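Local structure of aminoglycoside 3'-phosphotransferase AphA1-IAB (Acinetobacter baumannii, 4GKH) at residues N74-T77 and A78-L82; V127-R130 and R131-I135; E182-K185 and L186-F189. The protein transfers phosphate from a nucleoside triphosphate to the 3'-hydroxyl of kanamycin and related aminoglycosides, conferring resistance to these antibiotics. All blocks are in the same frame, centred on the assembly; numbering follows the deposited sequence.

In the fold
Three helix ends in one kinase-like fold make up this worked example. Interaction 1 comes first, where helix 61-76 runs out into the loop before strand 85-91; interaction 2 spans the last turns of helix 118-133; interaction 3 follows helix 176-184 into the loop before strand 193-196. Each is local and bridges only a turn, so they stand in series and none nests within or crosses another. Interactions 1 and 2 nevertheless meet in space: M80 and P81 pack on F128, and F79 on I135, tying the loop after helix 61-76 to helix 118-133. Interaction 3 is separate, its nearest atoms about 12 Å from interaction 2.

Interaction 1: N74-T77 and A78-L82; sequences NWLT and AFMPL
L76 and M80 meet where helix 61-76, the probable counterpart of helix C of protein kinases by its place between the third and fourth strands, gives way to the loop that leads to strand 85-91. One carbonyl governs this C-terminal turn. L76 O accepts from both F79 N at 2.8 Å and M80 N at 3.0 Å, so two successive peptide N-H groups share a single acceptor. They reach it differently: F79 N lies well above the carbonyl plane, whereas M80 N sits nearly along the C=O axis. A weaker bond from A78 N to W75 O adds to the turn.

The apolar side is tightly packed. L82 sends CD1 against L76 CB at 3.5 Å, its side chain lying at about a right angle to that of L76, so the loop comes back over L76. L76 and M80, a selenomethionine, run alongside each other and point the same way, with L76 CD1 meeting M80 CG at 3.8 Å. Beyond this pair, M80 continues onto F128 and L132 of helix 118-133, while L76 reaches V221.

W75 and F79 lie beside this packed group. With CG of W75 anti to the backbone N (chi1 173°), the indole swings along the helix toward the loop, and F79 CE2 comes over one face near the rim. The two ring planes are turned 46° from each other, an oblique meeting. W75 NE1 also makes a weak hydrogen bond to N139 O.

The solvent side is looser. T77 and A78 are exposed, and within this turn their side chains touch mainly adjacent backbone atoms. Here a water appears to donate to both T77 O and M80 O, though its identity or exact position is somewhat doubtful, each separation from the water oxygen being a short 2.5 Å.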
loop_
_atom_site.group_PDB
_atom_site.type_symbol
_atom_site.label_atom_id
_atom_site.label_comp_id
_atom_site.label_asym_id
_atom_site.label_seq_id
_atom_site.Cartn_x
_atom_site.Cartn_y
_atom_site.Cartn_z
ATOM N N ASN A 74 -13.133 5.475 2.304
ATOM C CA ASN A 74 -14.415 6.122 2.056
ATOM C C ASN A 74 -14.391 6.934 0.761
ATOM O O ASN A 74 -15.364 6.926 0.003
ATOM C CB ASN A 74 -14.797 6.987 3.257
ATOM C CG ASN A 74 -16.206 7.526 3.161
ATOM O OD1 ASN A 74 -17.175 6.769 3.185
ATOM N ND2 ASN A 74 -16.329 8.847 3.073
ATOM N N TRP A 75 -13.267 7.597 0.489
ATOM C CA TRP A 75 -13.138 8.413 -0.717
ATOM C C TRP A 75 -12.916 7.597 -1.981
ATOM O O TRP A 75 -13.622 7.764 -2.989
ATOM C CB TRP A 75 -12.010 9.446 -0.584
ATOM C CG TRP A 75 -11.776 10.145 -1.880
ATOM C CD1 TRP A 75 -12.586 11.093 -2.474
ATOM C CD2 TRP A 75 -10.697 9.921 -2.786
ATOM N NE1 TRP A 75 -12.061 11.468 -3.686
ATOM C CE2 TRP A 75 -10.898 10.773 -3.898
ATOM C CE3 TRP A 75 -9.562 9.105 -2.754
ATOM C CZ2 TRP A 75 -10.013 10.820 -4.971
ATOM C CZ3 TRP A 75 -8.688 9.136 -3.845
ATOM C CH2 TRP A 75 -8.915 9.991 -4.926
ATOM N N LEU A 76 -11.927 6.715 -1.928
ATOM C CA LEU A 76 -11.434 6.065 -3.141
ATOM C C LEU A 76 -12.418 5.036 -3.712
ATOM O O LEU A 76 -12.359 4.678 -4.898
ATOM C CB LEU A 76 -10.064 5.442 -2.865
ATOM C CG LEU A 76 -9.330 4.762 -4.024
ATOM C CD1 LEU A 76 -9.156 5.718 -5.198
ATOM C CD2 LEU A 76 -7.979 4.253 -3.534
ATOM N N THR A 77 -13.350 4.589 -2.881
ATOM C CA THR A 77 -14.316 3.582 -3.302
ATOM C C THR A 77 -15.214 4.044 -4.462
ATOM O O THR A 77 -15.764 3.223 -5.206
ATOM C CB THR A 77 -15.177 3.108 -2.119
ATOM O OG1 THR A 77 -16.096 2.108 -2.573
ATOM C CG2 THR A 77 -15.951 4.258 -1.531
ATOM N N ALA A 78 -15.338 5.359 -4.631
ATOM C CA ALA A 78 -16.082 5.902 -5.765
ATOM C C ALA A 78 -15.370 5.616 -7.087
ATOM O O ALA A 78 -16.003 5.596 -8.165
ATOM C CB ALA A 78 -16.293 7.392 -5.591
ATOM N N PHE A 79 -14.059 5.372 -7.003
ATOM C CA PHE A 79 -13.217 5.248 -8.199
ATOM C C PHE A 79 -12.584 3.868 -8.467
ATOM O O PHE A 79 -12.313 3.508 -9.622
ATOM C CB PHE A 79 -12.122 6.319 -8.165
ATOM C CG PHE A 79 -12.646 7.704 -7.980
ATOM C CD1 PHE A 79 -13.081 8.443 -9.070
ATOM C CD2 PHE A 79 -12.727 8.270 -6.715
ATOM C CE1 PHE A 79 -13.566 9.717 -8.907
ATOM C CE2 PHE A 79 -13.217 9.551 -6.539
ATOM C CZ PHE A 79 -13.640 10.278 -7.630
HETATM N N MSE A 80 -12.343 3.094 -7.416
HETATM C CA MSE A 80 -11.603 1.842 -7.529
HETATM C C MSE A 80 -12.225 0.778 -6.629
HETATM O O MSE A 80 -12.855 1.117 -5.625
HETATM C CB MSE A 80 -10.134 2.070 -7.100
HETATM C CG MSE A 80 -9.385 3.086 -7.973
HETATM SE SE MSE A 80 -9.157 2.500 -9.802
HETATM C CE MSE A 80 -7.838 1.095 -9.461
ATOM N N PRO A 81 -12.024 -0.506 -6.962
ATOM C CA PRO A 81 -12.515 -1.608 -6.116
ATOM C C PRO A 81 -11.679 -1.788 -4.844
ATOM O O PRO A 81 -10.493 -2.081 -4.946
ATOM C CB PRO A 81 -12.379 -2.834 -7.021
ATOM C CG PRO A 81 -11.294 -2.476 -7.972
ATOM C CD PRO A 81 -11.413 -0.999 -8.210
ATOM N N LEU A 82 -12.307 -1.620 -3.676
ATOM C CA LEU A 82 -11.636 -1.647 -2.366
ATOM C C LEU A 82 -12.565 -2.361 -1.401
ATOM O O LEU A 82 -13.745 -2.570 -1.733
ATOM C CB LEU A 82 -11.490 -0.217 -1.821
ATOM C CG LEU A 82 -10.967 0.919 -2.679
ATOM C CD1 LEU A 82 -10.804 2.145 -1.822
ATOM C CD2 LEU A 82 -9.662 0.509 -3.228
HETATM O O HOH W 1 -15.377 0.781 -5.474
#

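Interaction 2: V127-R130 and R131-I135; sequences VFLR and RLHSI
L129 and H133, one helical turn apart near the end of helix 118-133, show how a backbone and a side chain can be satisfied separately. The amide is served within the helix: H133 N donates to L129 O at 2.9 Å, as R131 N does to V127 O and L132 N to F128 O, a regular i to i+4 series. CG of H133 stands beside its backbone N (chi1 -69°), which turns the ring back along the helix beside L129; L129 CD1 lies over one ring face, 3.5 Å from H133 NE2, in a CH-pi contact. The ring nitrogens find their partners outside the helix, ND1 with Y252 OH and NE2 with D229 OD2; the carboxylate would probably favour a proton on NE2. Y252 also takes a hydrogen bond from R130 NH1 through its main-chain oxygen.

Near the end, i to i+3 bonds appear: S134 N to R131 O at 3.0 Å and I135 N to L132 O. R131 lays its guanidinium obliquely beside the F128 ring, the planes 67° apart, with NH2 4.1 Å from F128 CD2. Such i+3 bonds are common at alpha-helical C-termini, here on the probable counterpart of helix E in the C-terminal lobe of protein kinases.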
loop_
_atom_site.group_PDB
_atom_site.type_symbol
_atom_site.label_atom_id
_atom_site.label_comp_id
_atom_site.label_asym_id
_atom_site.label_seq_id
_atom_site.Cartn_x
_atom_site.Cartn_y
_atom_site.Cartn_z
ATOM N N VAL A 127 -2.367 -2.431 -15.822
ATOM C CA VAL A 127 -3.682 -1.918 -16.218
ATOM C C VAL A 127 -4.381 -1.269 -15.026
ATOM O O VAL A 127 -4.982 -0.187 -15.132
ATOM C CB VAL A 127 -4.593 -3.044 -16.775
ATOM C CG1 VAL A 127 -6.037 -2.551 -16.899
ATOM C CG2 VAL A 127 -4.071 -3.559 -18.120
ATOM N N PHE A 128 -4.276 -1.937 -13.882
ATOM C CA PHE A 128 -4.907 -1.483 -12.651
ATOM C C PHE A 128 -4.273 -0.182 -12.171
ATOM O O PHE A 128 -4.969 0.733 -11.725
ATOM C CB PHE A 128 -4.770 -2.578 -11.583
ATOM C CG PHE A 128 -5.616 -2.362 -10.352
ATOM C CD1 PHE A 128 -5.130 -1.640 -9.268
ATOM C CD2 PHE A 128 -6.884 -2.916 -10.261
ATOM C CE1 PHE A 128 -5.910 -1.448 -8.121
ATOM C CE2 PHE A 128 -7.662 -2.734 -9.119
ATOM C CZ PHE A 128 -7.158 -2.008 -8.042
ATOM N N LEU A 129 -2.954 -0.104 -12.257
ATOM C CA LEU A 129 -2.220 1.086 -11.863
ATOM C C LEU A 129 -2.521 2.244 -12.814
ATOM O O LEU A 129 -2.678 3.390 -12.376
ATOM C CB LEU A 129 -0.712 0.788 -11.795
ATOM C CG LEU A 129 0.185 1.851 -11.153
ATOM C CD1 LEU A 129 -0.269 2.138 -9.727
ATOM C CD2 LEU A 129 1.649 1.408 -11.161
ATOM N N ARG A 130 -2.634 1.944 -14.108
ATOM C CA ARG A 130 -3.027 2.958 -15.078
ATOM C C ARG A 130 -4.400 3.545 -14.735
ATOM O O ARG A 130 -4.599 4.756 -14.833
ATOM C CB ARG A 130 -3.028 2.396 -16.518
ATOM C CG ARG A 130 -1.643 2.329 -17.164
ATOM C CD ARG A 130 -1.646 1.478 -18.427
ATOM N NE ARG A 130 -2.533 2.020 -19.449
ATOM C CZ ARG A 130 -2.173 2.939 -20.340
ATOM N NH1 ARG A 130 -0.936 3.427 -20.338
ATOM N NH2 ARG A 130 -3.051 3.372 -21.235
ATOM N N ARG A 131 -5.338 2.686 -14.335
ATOM C CA ARG A 131 -6.669 3.147 -13.919
ATOM C C ARG A 131 -6.559 4.111 -12.753
ATOM O O ARG A 131 -7.109 5.223 -12.793
ATOM C CB ARG A 131 -7.569 1.983 -13.495
ATOM C CG ARG A 131 -8.170 1.180 -14.623
ATOM C CD ARG A 131 -8.857 -0.071 -14.081
ATOM N NE ARG A 131 -9.980 0.241 -13.196
ATOM C CZ ARG A 131 -10.612 -0.663 -12.449
ATOM N NH1 ARG A 131 -11.627 -0.298 -11.677
ATOM N NH2 ARG A 131 -10.229 -1.935 -12.473
ATOM N N LEU A 132 -5.861 3.683 -11.707
ATOM C CA LEU A 132 -5.681 4.526 -10.519
ATOM C C LEU A 132 -5.073 5.876 -10.866
ATOM O O LEU A 132 -5.547 6.932 -10.415
ATOM C CB LEU A 132 -4.779 3.815 -9.499
ATOM C CG LEU A 132 -4.583 4.583 -8.183
ATOM C CD1 LEU A 132 -5.894 4.650 -7.419
ATOM C CD2 LEU A 132 -3.489 3.918 -7.344
ATOM N N HIS A 133 -4.023 5.842 -11.677
ATOM C CA HIS A 133 -3.343 7.058 -12.073
ATOM C C HIS A 133 -4.098 7.907 -13.081
ATOM O O HIS A 133 -3.660 9.009 -13.402
ATOM C CB HIS A 133 -1.918 6.734 -12.552
ATOM C CG HIS A 133 -1.025 6.269 -11.448
ATOM N ND1 HIS A 133 0.311 5.987 -11.634
ATOM C CD2 HIS A 133 -1.280 6.046 -10.136
ATOM C CE1 HIS A 133 0.842 5.611 -10.482
ATOM N NE2 HIS A 133 -0.103 5.638 -9.556
ATOM N N SER A 134 -5.240 7.421 -13.570
ATOM C CA SER A 134 -6.044 8.202 -14.504
ATOM C C SER A 134 -7.131 9.005 -13.789
ATOM O O SER A 134 -7.835 9.796 -14.416
ATOM C CB SER A 134 -6.700 7.300 -15.553
ATOM O OG SER A 134 -7.730 6.529 -14.965
ATOM N N ILE A 135 -7.279 8.803 -12.479
ATOM C CA ILE A 135 -8.288 9.583 -11.745
ATOM C C ILE A 135 -7.861 11.050 -11.766
ATOM O O ILE A 135 -6.733 11.360 -11.370
ATOM C CB ILE A 135 -8.410 9.127 -10.280
ATOM C CG1 ILE A 135 -8.855 7.664 -10.194
ATOM C CG2 ILE A 135 -9.380 10.044 -9.525
ATOM C CD1 ILE A 135 -8.674 7.063 -8.805
#

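Interaction 3: E182-K185 and L186-F189; sequences EMHK and LLPF
From M183 to L187 the backbone is joined by bonds that span three residues and not four. L186 N donates to M183 O at 3.3 Å, and L187 N to H184 O at 3.4 Å; both are weak, the second also distinctly bent at 142°. K185 N to E182 O repeats the same i to i+3 spacing one step earlier, and the spacing is that of 3-10-type turns. At L187 the chain turns extended, with psi 151°, and a cis peptide bond leads into P188.

Among the side chains, L186 stays closest to the departing turn. Its CG stands beside its own backbone N, which folds the branch back along the chain and brings CG to within 3.6 Å of M183 O. L187 meets H184 more loosely, its CD1 approaching the imidazole obliquely, 4.3 Å from H184 CD2. That imidazole is turned to the preceding turn, where H184 ND1 is hydrogen-bonded to W180 O. Outside the turn, L186 touches N260 and M267 of helix 259-269, while L187 and M183, the latter a selenomethionine, both reach L150 of helix 146-158.

On the surface K185 extends beyond CG along the helix to E182, forming a salt bridge in which NZ meets OE1 at 2.7 Å, on the syn side but 35° out of the carboxylate plane.

The chemistry implies a turn only lightly held by its own backbone: the two hydrogen bonds that join 182-185 to 186-189 are long and weak, the short polar link is the E182-K185 salt bridge within the first of these segments, and L186 and L187 turn their apolar branches to neighbouring helices.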
loop_
_atom_site.group_PDB
_atom_site.type_symbol
_atom_site.label_atom_id
_atom_site.label_comp_id
_atom_site.label_asym_id
_atom_site.label_seq_id
_atom_site.Cartn_x
_atom_site.Cartn_y
_atom_site.Cartn_z
ATOM N N GLU A 182 21.970 10.554 1.766
ATOM C CA GLU A 182 22.159 10.183 0.368
ATOM C C GLU A 182 20.914 10.487 -0.440
ATOM O O GLU A 182 20.990 10.897 -1.588
ATOM C CB GLU A 182 22.501 8.698 0.255
ATOM C CG GLU A 182 23.876 8.365 0.802
ATOM C CD GLU A 182 24.976 8.805 -0.135
ATOM O OE1 GLU A 182 25.796 9.663 0.260
ATOM O OE2 GLU A 182 25.011 8.288 -1.273
HETATM N N MSE A 183 19.765 10.274 0.176
HETATM C CA MSE A 183 18.501 10.512 -0.488
HETATM C C MSE A 183 18.378 11.975 -0.918
HETATM O O MSE A 183 17.823 12.266 -1.971
HETATM C CB MSE A 183 17.338 10.120 0.424
HETATM C CG MSE A 183 15.977 10.272 -0.234
HETATM SE SE MSE A 183 14.499 9.577 0.802
HETATM C CE MSE A 183 14.816 10.576 2.458
ATOM N N HIS A 184 18.898 12.899 -0.115
ATOM C CA HIS A 184 18.731 14.317 -0.443
ATOM C C HIS A 184 19.596 14.792 -1.613
ATOM O O HIS A 184 19.318 15.822 -2.221
ATOM C CB HIS A 184 18.867 15.206 0.801
ATOM C CG HIS A 184 17.659 15.159 1.684
ATOM N ND1 HIS A 184 17.384 14.088 2.507
ATOM C CD2 HIS A 184 16.621 16.019 1.825
ATOM C CE1 HIS A 184 16.237 14.296 3.130
ATOM N NE2 HIS A 184 15.756 15.463 2.737
ATOM N N LYS A 185 20.611 14.006 -1.958
ATOM C CA LYS A 185 21.442 14.300 -3.125
ATOM C C LYS A 185 20.747 14.119 -4.488
ATOM O O LYS A 185 21.211 14.651 -5.495
ATOM C CB LYS A 185 22.751 13.510 -3.050
ATOM C CG LYS A 185 23.554 13.863 -1.811
ATOM C CD LYS A 185 24.668 12.873 -1.537
ATOM C CE LYS A 185 25.391 13.229 -0.244
ATOM N NZ LYS A 185 26.490 12.274 0.069
ATOM N N LEU A 186 19.630 13.396 -4.512
ATOM C CA LEU A 186 18.853 13.208 -5.738
ATOM C C LEU A 186 17.921 14.388 -6.054
ATOM O O LEU A 186 17.568 14.624 -7.215
ATOM C CB LEU A 186 18.022 11.923 -5.622
ATOM C CG LEU A 186 18.741 10.672 -5.105
ATOM C CD1 LEU A 186 17.733 9.631 -4.643
ATOM C CD2 LEU A 186 19.665 10.080 -6.156
ATOM N N LEU A 187 17.513 15.112 -5.013
ATOM C CA LEU A 187 16.559 16.220 -5.137
ATOM C C LEU A 187 17.206 17.471 -5.752
ATOM O O LEU A 187 18.401 17.707 -5.564
ATOM C CB LEU A 187 15.943 16.542 -3.759
ATOM C CG LEU A 187 15.004 15.484 -3.157
ATOM C CD1 LEU A 187 14.389 15.938 -1.825
ATOM C CD2 LEU A 187 13.906 15.099 -4.156
ATOM N N PRO A 188 16.414 18.295 -6.463
ATOM C CA PRO A 188 14.965 18.162 -6.657
ATOM C C PRO A 188 14.524 17.799 -8.075
ATOM O O PRO A 188 15.298 17.906 -9.024
ATOM C CB PRO A 188 14.464 19.567 -6.308
ATOM C CG PRO A 188 15.577 20.477 -6.785
ATOM C CD PRO A 188 16.870 19.659 -6.790
ATOM N N PHE A 189 13.268 17.376 -8.205
ATOM C CA PHE A 189 12.652 17.148 -9.510
ATOM C C PHE A 189 11.213 17.664 -9.519
ATOM O O PHE A 189 10.594 17.807 -8.468
ATOM C CB PHE A 189 12.693 15.663 -9.886
ATOM C CG PHE A 189 12.034 14.756 -8.883
ATOM C CD1 PHE A 189 10.681 14.464 -8.972
ATOM C CD2 PHE A 189 12.770 14.183 -7.854
ATOM C CE1 PHE A 189 10.075 13.628 -8.055
ATOM C CE2 PHE A 189 12.170 13.344 -6.934
ATOM C CZ PHE A 189 10.819 13.068 -7.031
#